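Local coordinates for De novo designed switch protein caging a hemagglutinin binder (sCageHA267_1S) (Synthetic construct, PDB 7CBC), which cages a hemagglutinin binder within a de novo designed, largely helical switch protein, probably to serve as a biosensor component, at residues A[5-10]-A[91-96]; A[135-140]-A[234-239]; A[116-121]-A[216-221]; A[180-185]-A[205-210]; A[276-281]-A[294-299]. All blocks are in the same frame, centred on the assembly; numbering follows the deposited sequence.

Contact 1: A[5-10]-A[91-96]; sequences ARKLLE and EAISGS
Lys7 lies against Ala92 and Ile93 where the antiparallel hairpin of helices 3-46 and 50-93 brings the first turns of the one beside the last turns of the other, at one end of a designed six-helix bundle. Its CB heads for the neighbouring helix, and Lys7 CG, anti to the backbone N (chi1 163°), makes the contact: it comes within 3.9 Å of Ile93 CD1 and 4.1 Å of Ala92 CB. There the chain bends. A nearly eclipsed chi2 of 25° and a further turn at chi3 carry CD and CE away from helix 50-93 and bring the ammonium back over its own helix. Lys7 NZ ends in a salt bridge, 2.8 Å from Glu10 OE1, which it meets from above the carboxylate plane. Since Glu10 OE1 also lies close to the like-charged Glu88, the lysine probably eases that repulsion. Ile93 faces Lys7 with the end of its longer branch, and its other neighbours include Leu4 and, on helix 99-142, Ala101 and Lys102. Beyond it the chain turns away, and Ile93 O takes two bonds from Ser96: one from the backbone N, and a 2.8 Å bond from Ser96 OG.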
# COMPACT_ATOMS: atom_id res chain seq x y z
N ALA A 5 9.53 13.22 -23.55
CA ALA A 5 9.47 11.84 -23.12
C ALA A 5 10.23 11.64 -21.81
O ALA A 5 9.78 10.89 -20.94
CB ALA A 5 10.03 10.92 -24.20
N ARG A 6 11.37 12.31 -21.65
CA ARG A 6 12.13 12.18 -20.42
C ARG A 6 11.38 12.78 -19.25
O ARG A 6 11.52 12.33 -18.11
CB ARG A 6 13.49 12.86 -20.54
CG ARG A 6 14.40 12.21 -21.53
CD ARG A 6 15.76 12.88 -21.54
NE ARG A 6 16.74 11.95 -21.03
CZ ARG A 6 17.41 11.09 -21.80
NH1 ARG A 6 17.19 11.07 -23.11
NH2 ARG A 6 18.28 10.25 -21.26
N LYS A 7 10.59 13.82 -19.51
CA LYS A 7 9.84 14.45 -18.45
C LYS A 7 8.70 13.55 -17.99
O LYS A 7 8.46 13.41 -16.79
CB LYS A 7 9.38 15.83 -18.95
CG LYS A 7 8.27 16.59 -18.24
CD LYS A 7 8.04 16.25 -16.76
CE LYS A 7 9.19 16.42 -15.80
NZ LYS A 7 8.79 15.81 -14.50
N LEU A 8 8.03 12.87 -18.93
CA LEU A 8 6.98 11.93 -18.56
C LEU A 8 7.52 10.80 -17.70
O LEU A 8 6.98 10.51 -16.63
CB LEU A 8 6.32 11.39 -19.82
CG LEU A 8 5.46 12.44 -20.51
CD1 LEU A 8 5.13 12.02 -21.95
CD2 LEU A 8 4.21 12.68 -19.70
N LEU A 9 8.60 10.16 -18.16
CA LEU A 9 9.19 9.09 -17.37
C LEU A 9 9.63 9.60 -16.00
O LEU A 9 9.47 8.92 -14.99
CB LEU A 9 10.37 8.47 -18.12
CG LEU A 9 11.04 7.26 -17.49
CD1 LEU A 9 10.05 6.11 -17.31
CD2 LEU A 9 12.23 6.82 -18.35
N GLU A 10 10.17 10.82 -15.96
CA GLU A 10 10.58 11.42 -14.69
C GLU A 10 9.39 11.63 -13.76
O GLU A 10 9.48 11.39 -12.54
CB GLU A 10 11.32 12.72 -15.00
CG GLU A 10 11.69 13.62 -13.85
CD GLU A 10 11.99 15.04 -14.35
OE1 GLU A 10 11.46 16.02 -13.77
OE2 GLU A 10 12.75 15.18 -15.34
N GLU A 91 3.93 21.70 -16.45
CA GLU A 91 4.54 22.97 -16.83
C GLU A 91 5.36 22.83 -18.10
O GLU A 91 5.43 23.77 -18.91
CB GLU A 91 5.42 23.49 -15.68
CG GLU A 91 5.95 24.92 -15.88
CD GLU A 91 7.32 25.00 -16.58
OE1 GLU A 91 7.77 24.00 -17.20
OE2 GLU A 91 7.95 26.07 -16.51
N ALA A 92 6.03 21.69 -18.28
CA ALA A 92 6.76 21.47 -19.52
C ALA A 92 5.84 20.97 -20.63
O ALA A 92 6.04 21.34 -21.80
CB ALA A 92 7.91 20.49 -19.29
N ILE A 93 4.83 20.17 -20.30
CA ILE A 93 4.00 19.52 -21.32
C ILE A 93 2.93 20.48 -21.84
O ILE A 93 2.76 20.66 -23.05
CB ILE A 93 3.37 18.22 -20.78
CG1 ILE A 93 4.38 17.07 -20.70
CG2 ILE A 93 2.16 17.80 -21.61
CD1 ILE A 93 5.78 17.42 -21.09
N SER A 94 2.18 21.12 -20.92
CA SER A 94 1.01 21.89 -21.32
C SER A 94 1.34 22.96 -22.35
O SER A 94 0.53 23.24 -23.24
CB SER A 94 0.35 22.53 -20.09
OG SER A 94 -0.62 21.67 -19.54
N GLY A 95 2.51 23.57 -22.25
CA GLY A 95 2.86 24.65 -23.14
C GLY A 95 3.60 24.26 -24.40
O GLY A 95 3.99 25.14 -25.17
N SER A 96 3.81 22.97 -24.63
CA SER A 96 4.60 22.52 -25.77
C SER A 96 3.75 22.22 -27.00
O SER A 96 4.30 22.10 -28.11
CB SER A 96 5.40 21.27 -25.41
OG SER A 96 4.52 20.18 -25.18

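Contact 2: A[135-140]-A[234-239]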
# COMPACT_ATOMS: atom_id res chain seq x y z
N ARG A 135 -14.12 -3.36 19.79
CA ARG A 135 -15.47 -3.68 20.24
C ARG A 135 -15.57 -5.15 20.63
O ARG A 135 -16.24 -5.49 21.61
CB ARG A 135 -16.47 -3.33 19.13
CG ARG A 135 -17.90 -3.20 19.61
CD ARG A 135 -18.90 -3.08 18.45
NE ARG A 135 -18.43 -2.25 17.34
CZ ARG A 135 -18.41 -2.65 16.07
NH1 ARG A 135 -18.85 -3.87 15.75
NH2 ARG A 135 -17.97 -1.84 15.11
N ALA A 136 -14.90 -6.02 19.87
CA ALA A 136 -14.91 -7.45 20.17
C ALA A 136 -14.32 -7.73 21.55
O ALA A 136 -14.91 -8.47 22.34
CB ALA A 136 -14.15 -8.22 19.09
N VAL A 137 -13.16 -7.15 21.85
CA VAL A 137 -12.55 -7.33 23.17
C VAL A 137 -13.48 -6.77 24.25
O VAL A 137 -13.75 -7.43 25.26
CB VAL A 137 -11.16 -6.68 23.22
CG1 VAL A 137 -10.73 -6.47 24.66
CG2 VAL A 137 -10.15 -7.53 22.47
N GLU A 138 -13.97 -5.55 24.02
CA GLU A 138 -14.86 -4.87 24.96
C GLU A 138 -16.07 -5.74 25.32
O GLU A 138 -16.44 -5.85 26.49
CB GLU A 138 -15.29 -3.56 24.31
CG GLU A 138 -16.04 -2.56 25.14
CD GLU A 138 -16.26 -1.27 24.35
OE1 GLU A 138 -16.88 -1.34 23.27
OE2 GLU A 138 -15.81 -0.19 24.79
N LEU A 139 -16.69 -6.36 24.32
CA LEU A 139 -17.84 -7.22 24.58
C LEU A 139 -17.42 -8.57 25.16
O LEU A 139 -18.16 -9.16 25.95
CB LEU A 139 -18.64 -7.41 23.31
CG LEU A 139 -20.10 -7.81 23.46
CD1 LEU A 139 -20.95 -6.57 23.73
CD2 LEU A 139 -20.57 -8.53 22.20
N LEU A 140 -16.23 -9.07 24.80
CA LEU A 140 -15.82 -10.37 25.30
C LEU A 140 -15.50 -10.34 26.79
O LEU A 140 -15.71 -11.35 27.48
CB LEU A 140 -14.62 -10.90 24.50
CG LEU A 140 -15.00 -11.55 23.16
CD1 LEU A 140 -13.77 -11.96 22.35
CD2 LEU A 140 -15.94 -12.73 23.33
N ASP A 234 -8.42 -15.86 15.34
CA ASP A 234 -7.94 -17.10 15.95
C ASP A 234 -7.50 -16.88 17.39
O ASP A 234 -7.74 -17.73 18.26
CB ASP A 234 -6.79 -17.68 15.13
CG ASP A 234 -7.25 -18.34 13.82
OD1 ASP A 234 -8.46 -18.26 13.49
OD2 ASP A 234 -6.39 -18.92 13.10
N LEU A 235 -6.86 -15.75 17.67
CA LEU A 235 -6.41 -15.46 19.02
C LEU A 235 -7.59 -15.14 19.94
O LEU A 235 -7.60 -15.56 21.10
CB LEU A 235 -5.43 -14.30 18.99
CG LEU A 235 -4.91 -13.77 20.32
CD1 LEU A 235 -4.03 -14.81 21.01
CD2 LEU A 235 -4.15 -12.48 20.10
N LEU A 236 -8.58 -14.40 19.43
CA LEU A 236 -9.79 -14.14 20.21
C LEU A 236 -10.57 -15.42 20.46
O LEU A 236 -11.16 -15.60 21.54
CB LEU A 236 -10.67 -13.13 19.48
CG LEU A 236 -10.18 -11.69 19.55
CD1 LEU A 236 -11.24 -10.75 19.01
CD2 LEU A 236 -9.81 -11.30 20.97
N ARG A 237 -10.61 -16.31 19.47
CA ARG A 237 -11.20 -17.62 19.68
C ARG A 237 -10.53 -18.34 20.84
O ARG A 237 -11.21 -18.86 21.73
CB ARG A 237 -11.11 -18.45 18.40
CG ARG A 237 -11.94 -19.71 18.40
CD ARG A 237 -12.60 -19.91 17.04
NE ARG A 237 -13.43 -21.11 17.01
CZ ARG A 237 -14.64 -21.20 17.55
NH1 ARG A 237 -15.16 -20.14 18.16
NH2 ARG A 237 -15.32 -22.34 17.49
N LEU A 238 -9.20 -18.33 20.88
CA LEU A 238 -8.46 -19.05 21.91
C LEU A 238 -8.49 -18.34 23.26
O LEU A 238 -8.52 -18.99 24.30
CB LEU A 238 -7.01 -19.25 21.46
CG LEU A 238 -6.57 -20.64 21.02
CD1 LEU A 238 -7.50 -21.17 19.91
CD2 LEU A 238 -5.11 -20.60 20.54
N ALA A 239 -8.46 -17.00 23.26
CA ALA A 239 -8.37 -16.26 24.51
C ALA A 239 -9.68 -16.26 25.29
O ALA A 239 -9.68 -15.83 26.45
CB ALA A 239 -7.94 -14.81 24.26
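Leu236 is the bump of this contact, and Ala136, Val137 and Leu140 form the hollow it enters. Helices 99-142 and 195-239 run side by side in the six-helix bundle, near the end opposite the chain's N-terminus; here their axes are 11.7 Å apart and only 7° from parallel. Leu236 CG stands anti to the carbonyl carbon (chi1 -75°), which sends the fork of the side chain straight across the groove. The two prongs part company there. Leu236 CD1 rests on the methyl of Ala136, 3.9 Å from Ala136 CB. Leu236 CD2 sits in the corner that Val137 and Leu140 form and touches both, approaching Leu140 CD1 to 4.2 Å. Because alanine forms one wall, that side of the hollow is shallow, while the branched residues give the other side its depth. Leu153 of helix 146-190 touches both Leu236 and Leu140 and so joins the cluster as a third helix. Val137 is turned partly toward helix 3-46, where Leu40 and Ala44 meet it. Its side chain crosses that of Leu236 at about a right angle. With Val137 CG2 anti to the carbonyl carbon (chi1 162°), a single methyl faces the leucine: Val137 CG2 lies 4.1 Å from Leu236 CD2.

Contact 3: A[116-121]-A[216-221]; sequences LRAAKA and ELLREL
Ala119 and Leu218 bring the backbones of helices 99-142 and 195-239 close together, with their CA atoms 7.0 Å apart and both helices running in the same direction. Such closeness is possible because one side presents little more than methyl groups. Leu218 supplies the reach. Its CG is anti to the carbonyl carbon (chi1 -62°), and the two methyls at its end settle on neighbouring residues of the other helix. Leu218 CD1 presses obliquely on Ala118 CB at 3.5 Å, tighter than ordinary van der Waals contact between carbons. Leu218 CD2 lies instead over the backbone of Ala119, 4.0 Å from Ala119 CA, while Ala119 CB is turned partly aside and stays 4.4 Å from the same methyl. The leucine thus packs against one alanine through its methyl and against the next largely through the main chain. This is the middle of the six-helix bundle: the centre of the contact is about 4 Å from the centre of the chain, and all three residues are buried. Helix 146-190 closes one flank, where Ile171 touches both Ala118 and Leu218; helix 3-46 closes another through Leu22, which rests on Ala119. Charges stay off the interface. On helix 195-239 Arg219 folds back to Glu216 in a salt bridge whose hydrogen bond, from Arg219 NH1 to Glu216 OE1 at 3.2 Å, is bent and weak. The other carboxylate oxygen, Glu216 OE2, makes a second salt bridge, with Arg223 about two turns further along the helix.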
# COMPACT_ATOMS: atom_id res chain seq x y z
N LEU A 116 -4.26 6.74 -5.25
CA LEU A 116 -4.54 7.42 -3.99
C LEU A 116 -5.89 6.99 -3.42
O LEU A 116 -5.99 6.65 -2.23
CB LEU A 116 -4.48 8.93 -4.19
CG LEU A 116 -3.06 9.39 -4.49
CD1 LEU A 116 -2.98 10.90 -4.69
CD2 LEU A 116 -2.15 8.95 -3.38
N ARG A 117 -6.94 6.97 -4.25
CA ARG A 117 -8.24 6.49 -3.78
C ARG A 117 -8.16 5.05 -3.28
O ARG A 117 -8.85 4.68 -2.32
CB ARG A 117 -9.28 6.63 -4.89
CG ARG A 117 -9.59 8.09 -5.18
CD ARG A 117 -10.26 8.32 -6.53
NE ARG A 117 -10.71 9.70 -6.64
CZ ARG A 117 -11.87 10.13 -6.16
NH1 ARG A 117 -12.68 9.27 -5.55
NH2 ARG A 117 -12.22 11.40 -6.27
N ALA A 118 -7.32 4.23 -3.92
CA ALA A 118 -7.14 2.85 -3.46
C ALA A 118 -6.40 2.81 -2.13
O ALA A 118 -6.74 2.01 -1.25
CB ALA A 118 -6.41 2.04 -4.53
N ALA A 119 -5.40 3.68 -1.95
CA ALA A 119 -4.73 3.78 -0.66
C ALA A 119 -5.70 4.19 0.45
O ALA A 119 -5.63 3.67 1.57
CB ALA A 119 -3.57 4.77 -0.76
N LYS A 120 -6.60 5.13 0.16
CA LYS A 120 -7.64 5.52 1.12
C LYS A 120 -8.58 4.36 1.41
O LYS A 120 -8.94 4.12 2.57
CB LYS A 120 -8.44 6.72 0.60
CG LYS A 120 -7.86 8.06 0.98
CD LYS A 120 -8.79 9.26 0.66
CE LYS A 120 -8.70 9.74 -0.77
NZ LYS A 120 -9.64 9.10 -1.67
N ALA A 121 -8.98 3.63 0.37
CA ALA A 121 -9.82 2.46 0.58
C ALA A 121 -9.13 1.46 1.49
O ALA A 121 -9.78 0.86 2.35
CB ALA A 121 -10.18 1.83 -0.76
N GLU A 216 0.68 -3.64 -7.03
CA GLU A 216 1.15 -4.72 -6.17
C GLU A 216 1.45 -4.23 -4.75
O GLU A 216 1.26 -4.97 -3.78
CB GLU A 216 2.36 -5.39 -6.80
CG GLU A 216 2.89 -6.61 -6.05
CD GLU A 216 1.97 -7.81 -6.12
OE1 GLU A 216 1.05 -7.80 -6.97
OE2 GLU A 216 2.15 -8.75 -5.31
N LEU A 217 1.92 -2.98 -4.62
CA LEU A 217 2.02 -2.37 -3.29
C LEU A 217 0.73 -2.55 -2.50
O LEU A 217 0.75 -3.00 -1.36
CB LEU A 217 2.34 -0.88 -3.44
CG LEU A 217 3.74 -0.51 -3.94
CD1 LEU A 217 3.88 0.98 -3.97
CD2 LEU A 217 4.78 -1.11 -2.99
N LEU A 218 -0.42 -2.24 -3.12
CA LEU A 218 -1.69 -2.31 -2.41
C LEU A 218 -2.10 -3.74 -2.15
O LEU A 218 -2.68 -4.04 -1.10
CB LEU A 218 -2.77 -1.59 -3.21
CG LEU A 218 -2.49 -0.10 -3.42
CD1 LEU A 218 -3.33 0.45 -4.55
CD2 LEU A 218 -2.72 0.68 -2.14
N ARG A 219 -1.84 -4.64 -3.09
CA ARG A 219 -2.13 -6.05 -2.86
C ARG A 219 -1.31 -6.59 -1.70
O ARG A 219 -1.84 -7.29 -0.83
CB ARG A 219 -1.87 -6.87 -4.12
CG ARG A 219 -2.92 -6.68 -5.22
CD ARG A 219 -2.82 -7.81 -6.24
NE ARG A 219 -3.35 -7.42 -7.54
CZ ARG A 219 -2.67 -6.68 -8.41
NH1 ARG A 219 -1.45 -6.24 -8.11
NH2 ARG A 219 -3.22 -6.36 -9.57
N GLU A 220 -0.01 -6.27 -1.67
CA GLU A 220 0.84 -6.73 -0.57
C GLU A 220 0.33 -6.23 0.77
O GLU A 220 0.36 -6.96 1.77
CB GLU A 220 2.29 -6.30 -0.81
CG GLU A 220 3.14 -7.36 -1.50
CD GLU A 220 4.31 -6.78 -2.30
OE1 GLU A 220 4.72 -5.63 -2.02
OE2 GLU A 220 4.82 -7.48 -3.21
N LEU A 221 -0.13 -4.98 0.82
CA LEU A 221 -0.70 -4.46 2.05
C LEU A 221 -1.98 -5.20 2.42
O LEU A 221 -2.20 -5.52 3.59
CB LEU A 221 -0.98 -2.97 1.89
CG LEU A 221 0.25 -2.05 1.86
CD1 LEU A 221 -0.17 -0.70 1.37
CD2 LEU A 221 0.84 -1.93 3.26

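Contact 4: A[180-185]-A[205-210]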
# COMPACT_ATOMS: atom_id res chain seq x y z
N ARG A 180 -8.15 0.08 -18.19
CA ARG A 180 -9.05 0.80 -19.09
C ARG A 180 -8.46 2.14 -19.50
O ARG A 180 -8.59 2.55 -20.66
CB ARG A 180 -10.42 0.97 -18.43
CG ARG A 180 -11.41 1.72 -19.30
CD ARG A 180 -12.47 2.43 -18.47
NE ARG A 180 -11.92 3.61 -17.83
CZ ARG A 180 -11.56 4.72 -18.47
NH1 ARG A 180 -11.71 4.81 -19.79
NH2 ARG A 180 -11.05 5.75 -17.80
N ILE A 181 -7.78 2.82 -18.57
CA ILE A 181 -7.07 4.06 -18.91
C ILE A 181 -6.02 3.79 -19.98
O ILE A 181 -5.91 4.52 -20.97
CB ILE A 181 -6.44 4.67 -17.64
CG1 ILE A 181 -7.51 5.35 -16.78
CG2 ILE A 181 -5.29 5.62 -18.00
CD1 ILE A 181 -7.16 5.40 -15.30
N ILE A 182 -5.24 2.73 -19.79
CA ILE A 182 -4.20 2.38 -20.73
C ILE A 182 -4.80 1.99 -22.08
O ILE A 182 -4.41 2.53 -23.12
CB ILE A 182 -3.32 1.25 -20.15
CG1 ILE A 182 -2.70 1.72 -18.84
CG2 ILE A 182 -2.23 0.87 -21.16
CD1 ILE A 182 -1.84 0.68 -18.15
N GLU A 183 -5.77 1.07 -22.08
CA GLU A 183 -6.32 0.59 -23.34
C GLU A 183 -6.97 1.72 -24.13
O GLU A 183 -6.86 1.77 -25.36
CB GLU A 183 -7.31 -0.54 -23.09
CG GLU A 183 -8.06 -1.01 -24.34
CD GLU A 183 -7.20 -1.79 -25.33
OE1 GLU A 183 -6.09 -2.24 -24.95
OE2 GLU A 183 -7.62 -1.97 -26.50
N GLU A 184 -7.63 2.66 -23.45
CA GLU A 184 -8.16 3.84 -24.13
C GLU A 184 -7.04 4.64 -24.79
O GLU A 184 -7.16 5.07 -25.94
CB GLU A 184 -8.90 4.73 -23.14
CG GLU A 184 -9.56 5.95 -23.78
CD GLU A 184 -11.06 5.80 -23.87
OE1 GLU A 184 -11.54 5.45 -24.96
OE2 GLU A 184 -11.75 6.02 -22.83
N ALA A 185 -5.97 4.91 -24.04
CA ALA A 185 -4.87 5.69 -24.59
C ALA A 185 -4.16 4.93 -25.70
O ALA A 185 -3.84 5.50 -26.74
CB ALA A 185 -3.91 6.09 -23.48
N ARG A 205 3.67 1.47 -22.54
CA ARG A 205 4.06 0.17 -22.00
C ARG A 205 4.96 0.31 -20.77
O ARG A 205 4.86 -0.51 -19.85
CB ARG A 205 4.74 -0.68 -23.07
CG ARG A 205 3.75 -1.44 -23.95
CD ARG A 205 4.44 -2.48 -24.82
NE ARG A 205 5.59 -1.95 -25.56
CZ ARG A 205 5.54 -1.48 -26.81
NH1 ARG A 205 4.39 -1.45 -27.48
NH2 ARG A 205 6.64 -1.03 -27.40
N ALA A 206 5.82 1.33 -20.73
CA ALA A 206 6.59 1.60 -19.51
C ALA A 206 5.68 2.05 -18.37
O ALA A 206 5.86 1.64 -17.21
CB ALA A 206 7.66 2.65 -19.77
N HIS A 207 4.70 2.90 -18.68
CA HIS A 207 3.72 3.28 -17.66
C HIS A 207 3.02 2.06 -17.09
O HIS A 207 2.85 1.95 -15.87
CB HIS A 207 2.71 4.26 -18.25
CG HIS A 207 1.44 4.34 -17.47
ND1 HIS A 207 1.32 5.10 -16.32
CD2 HIS A 207 0.24 3.74 -17.65
CE1 HIS A 207 0.09 4.98 -15.84
NE2 HIS A 207 -0.58 4.15 -16.63
N ALA A 208 2.60 1.13 -17.96
CA ALA A 208 1.86 -0.03 -17.48
C ALA A 208 2.72 -0.89 -16.56
O ALA A 208 2.21 -1.46 -15.58
CB ALA A 208 1.36 -0.87 -18.66
N GLN A 209 4.01 -0.99 -16.86
CA GLN A 209 4.92 -1.73 -16.00
C GLN A 209 5.01 -1.08 -14.61
O GLN A 209 4.94 -1.77 -13.58
CB GLN A 209 6.28 -1.82 -16.68
CG GLN A 209 7.12 -3.00 -16.28
CD GLN A 209 8.37 -3.11 -17.12
OE1 GLN A 209 8.50 -2.46 -18.16
NE2 GLN A 209 9.32 -3.92 -16.66
N LEU A 210 5.16 0.25 -14.57
CA LEU A 210 5.25 0.93 -13.28
C LEU A 210 3.94 0.86 -12.51
O LEU A 210 3.93 0.62 -11.29
CB LEU A 210 5.66 2.38 -13.49
CG LEU A 210 7.04 2.53 -14.13
CD1 LEU A 210 7.20 3.92 -14.69
CD2 LEU A 210 8.12 2.24 -13.10
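Ile182 reaches across from helix 146-190 and sets the end of its longer branch in the angle made by the ring of His207 and the methyl of Ala208 on helix 195-239. These two helices follow each other in the chain and form an antiparallel hairpin of the six-helix bundle. The isoleucine and histidine side chains slant past one another, so neither lies flat on its partner. Ile182 CG1 stands at the edge of the imidazole, in its plane, 3.8 Å from His207 CD2 and 3.9 Å from His207 NE2. The terminal methyl, Ile182 CD1, goes a little further and meets the ring obliquely, with His207 CD2 again its nearest ring atom, at 3.7 Å. Two torsions set the histidine for this: CG anti to the backbone N (chi1 160°) carries the ring toward Ile182, and chi2 (81°) turns its CD2-NE2 edge to it. At about a right angle to the ring contact, Ala208 CB approaches Ile182 CD1 to 3.6 Å; being so short, the alanine lets the isoleucine come close to the helix. The His207 side chain also touches Thr111 of helix 99-142 and lies about 4 Å from a bound ethanol, probably left from crystallisation. Further round helix 146-190, Arg180 NH1 makes a salt bridge, its hydrogen bond weak, with Glu184 OE2, which lies in the plane of the guanidinium at its edge. Between the two segments there is no hydrogen bond, so the imidazole serves here as a packing surface, and what holds this partly exposed seam is dispersion and the exclusion of water.

Contact 5: A[276-281]-A[294-299]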
# COMPACT_ATOMS: atom_id res chain seq x y z
N ARG A 276 15.76 -1.11 -9.81
CA ARG A 276 16.23 -1.89 -10.96
C ARG A 276 15.24 -1.85 -12.10
O ARG A 276 15.63 -1.72 -13.27
CB ARG A 276 16.51 -3.34 -10.55
CG ARG A 276 17.73 -3.52 -9.65
CD ARG A 276 17.91 -4.98 -9.34
NE ARG A 276 19.02 -5.24 -8.43
CZ ARG A 276 19.40 -6.45 -8.05
NH1 ARG A 276 18.74 -7.52 -8.51
NH2 ARG A 276 20.42 -6.61 -7.22
N ILE A 277 13.94 -1.98 -11.79
CA ILE A 277 12.92 -1.98 -12.84
C ILE A 277 12.97 -0.67 -13.62
O ILE A 277 12.98 -0.67 -14.86
CB ILE A 277 11.53 -2.23 -12.25
CG1 ILE A 277 11.38 -3.70 -11.88
CG2 ILE A 277 10.44 -1.86 -13.25
CD1 ILE A 277 10.55 -3.92 -10.68
N ALA A 278 13.03 0.46 -12.91
CA ALA A 278 13.19 1.74 -13.59
C ALA A 278 14.49 1.79 -14.37
O ALA A 278 14.53 2.29 -15.50
CB ALA A 278 13.13 2.89 -12.58
N ALA A 279 15.57 1.28 -13.77
CA ALA A 279 16.84 1.23 -14.48
C ALA A 279 16.71 0.46 -15.79
O ALA A 279 17.25 0.88 -16.81
CB ALA A 279 17.91 0.59 -13.59
N LYS A 280 15.98 -0.66 -15.77
CA LYS A 280 15.80 -1.42 -17.01
C LYS A 280 14.98 -0.64 -18.02
O LYS A 280 15.35 -0.56 -19.20
CB LYS A 280 15.13 -2.77 -16.72
CG LYS A 280 15.09 -3.67 -17.94
CD LYS A 280 14.43 -5.02 -17.64
CE LYS A 280 14.32 -5.86 -18.92
NZ LYS A 280 13.73 -7.21 -18.71
N ILE A 281 13.88 -0.02 -17.57
CA ILE A 281 13.07 0.81 -18.45
C ILE A 281 13.91 1.91 -19.09
O ILE A 281 13.87 2.12 -20.31
CB ILE A 281 11.86 1.37 -17.69
CG1 ILE A 281 10.85 0.26 -17.45
CG2 ILE A 281 11.20 2.51 -18.47
CD1 ILE A 281 9.74 0.63 -16.47
N GLU A 294 20.94 9.67 -12.76
CA GLU A 294 20.20 10.90 -12.47
C GLU A 294 18.71 10.60 -12.33
O GLU A 294 18.02 11.22 -11.51
CB GLU A 294 20.45 11.95 -13.55
CG GLU A 294 19.97 13.35 -13.18
CD GLU A 294 19.61 14.21 -14.39
OE1 GLU A 294 20.22 14.02 -15.47
OE2 GLU A 294 18.70 15.07 -14.26
N LEU A 295 18.20 9.67 -13.14
CA LEU A 295 16.79 9.33 -13.07
C LEU A 295 16.46 8.63 -11.75
O LEU A 295 15.44 8.91 -11.13
CB LEU A 295 16.42 8.47 -14.26
CG LEU A 295 15.01 7.88 -14.36
CD1 LEU A 295 14.00 8.90 -14.90
CD2 LEU A 295 15.06 6.66 -15.25
N LEU A 296 17.34 7.71 -11.32
CA LEU A 296 17.09 6.97 -10.09
C LEU A 296 17.25 7.87 -8.86
O LEU A 296 16.48 7.75 -7.90
CB LEU A 296 18.03 5.77 -10.00
CG LEU A 296 18.03 4.77 -11.17
CD1 LEU A 296 19.08 3.69 -10.99
CD2 LEU A 296 16.68 4.13 -11.39
N LYS A 297 18.24 8.77 -8.88
CA LYS A 297 18.43 9.68 -7.75
C LYS A 297 17.21 10.58 -7.58
O LYS A 297 16.71 10.75 -6.46
CB LYS A 297 19.70 10.51 -7.97
CG LYS A 297 19.83 11.74 -7.06
CD LYS A 297 21.08 12.57 -7.38
CE LYS A 297 21.06 13.17 -8.80
NZ LYS A 297 20.13 14.33 -8.98
N ASN A 298 16.71 11.14 -8.68
CA ASN A 298 15.53 11.99 -8.62
C ASN A 298 14.27 11.21 -8.32
O ASN A 298 13.27 11.80 -7.90
CB ASN A 298 15.36 12.75 -9.94
CG ASN A 298 16.48 13.73 -10.20
OD1 ASN A 298 17.11 14.23 -9.26
ND2 ASN A 298 16.73 14.02 -11.47
N ALA A 299 14.27 9.90 -8.57
CA ALA A 299 13.18 9.01 -8.18
C ALA A 299 13.37 8.46 -6.77
O ALA A 299 12.87 7.37 -6.45
CB ALA A 299 13.04 7.88 -9.20
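Leu296 overlaps Ala278 and Ala279, spreading its two methyls over two successive residues of the facing helix. CG is anti to the carbonyl carbon (chi1 -55°), which aims the fork at helix 274-284. Leu296 CD2 is the deeper prong: it lies 3.9 Å from Ala278 CB and equally far from the backbone N of Ala279, so it touches main chain as well as methyl. Leu296 CD1 stays to the other side, 4.2 Å from Ala279 CB. Leu295 adds a looser touch, Leu295 CD2 being 4.4 Å from Ala278 O. The segments run roughly antiparallel, their axes 10.1 Å apart and inclined by 36° from exactly antiparallel, unlike the nearly parallel pair 99-142 and 195-239. They belong to the compact C-terminal unit of three short helices, 274-284, 289-298 and 303-315, probably the caged hemagglutinin binder itself. Ala306 and Ala309 of the third helix touch Leu296 as well, so Leu296 is packed by both other helices of the unit. A disulfide between Cys275 and Cys301 bridges positions just outside the two segments. With no hydrogen bond from one segment to the other, the contact rests on apolar burial, backed by that covalent link.

Contacts 1, 4 and 5 gather at one end of the molecule, contact 3 lies near the centre and contact 2 toward the far end, its centre 54 Å from that of contact 1. Contacts 2 and 3 join the same parallel pair, helices 99-142 and 195-239, with centres 28 Å apart. Contacts 1 and 4 each tie an antiparallel hairpin. Contact 1 closes first along the chain; contact 4 falls between the segments of contacts 2 and 3, and contact 5 comes last. Contact 5 touches both contact 1, through Leu9, and contact 4, through Ala206, Gln209 and Leu210, with Ile281 central to both. The C-terminal unit is thus docked on helices 3-46 and 195-239, consistent with a caged binder.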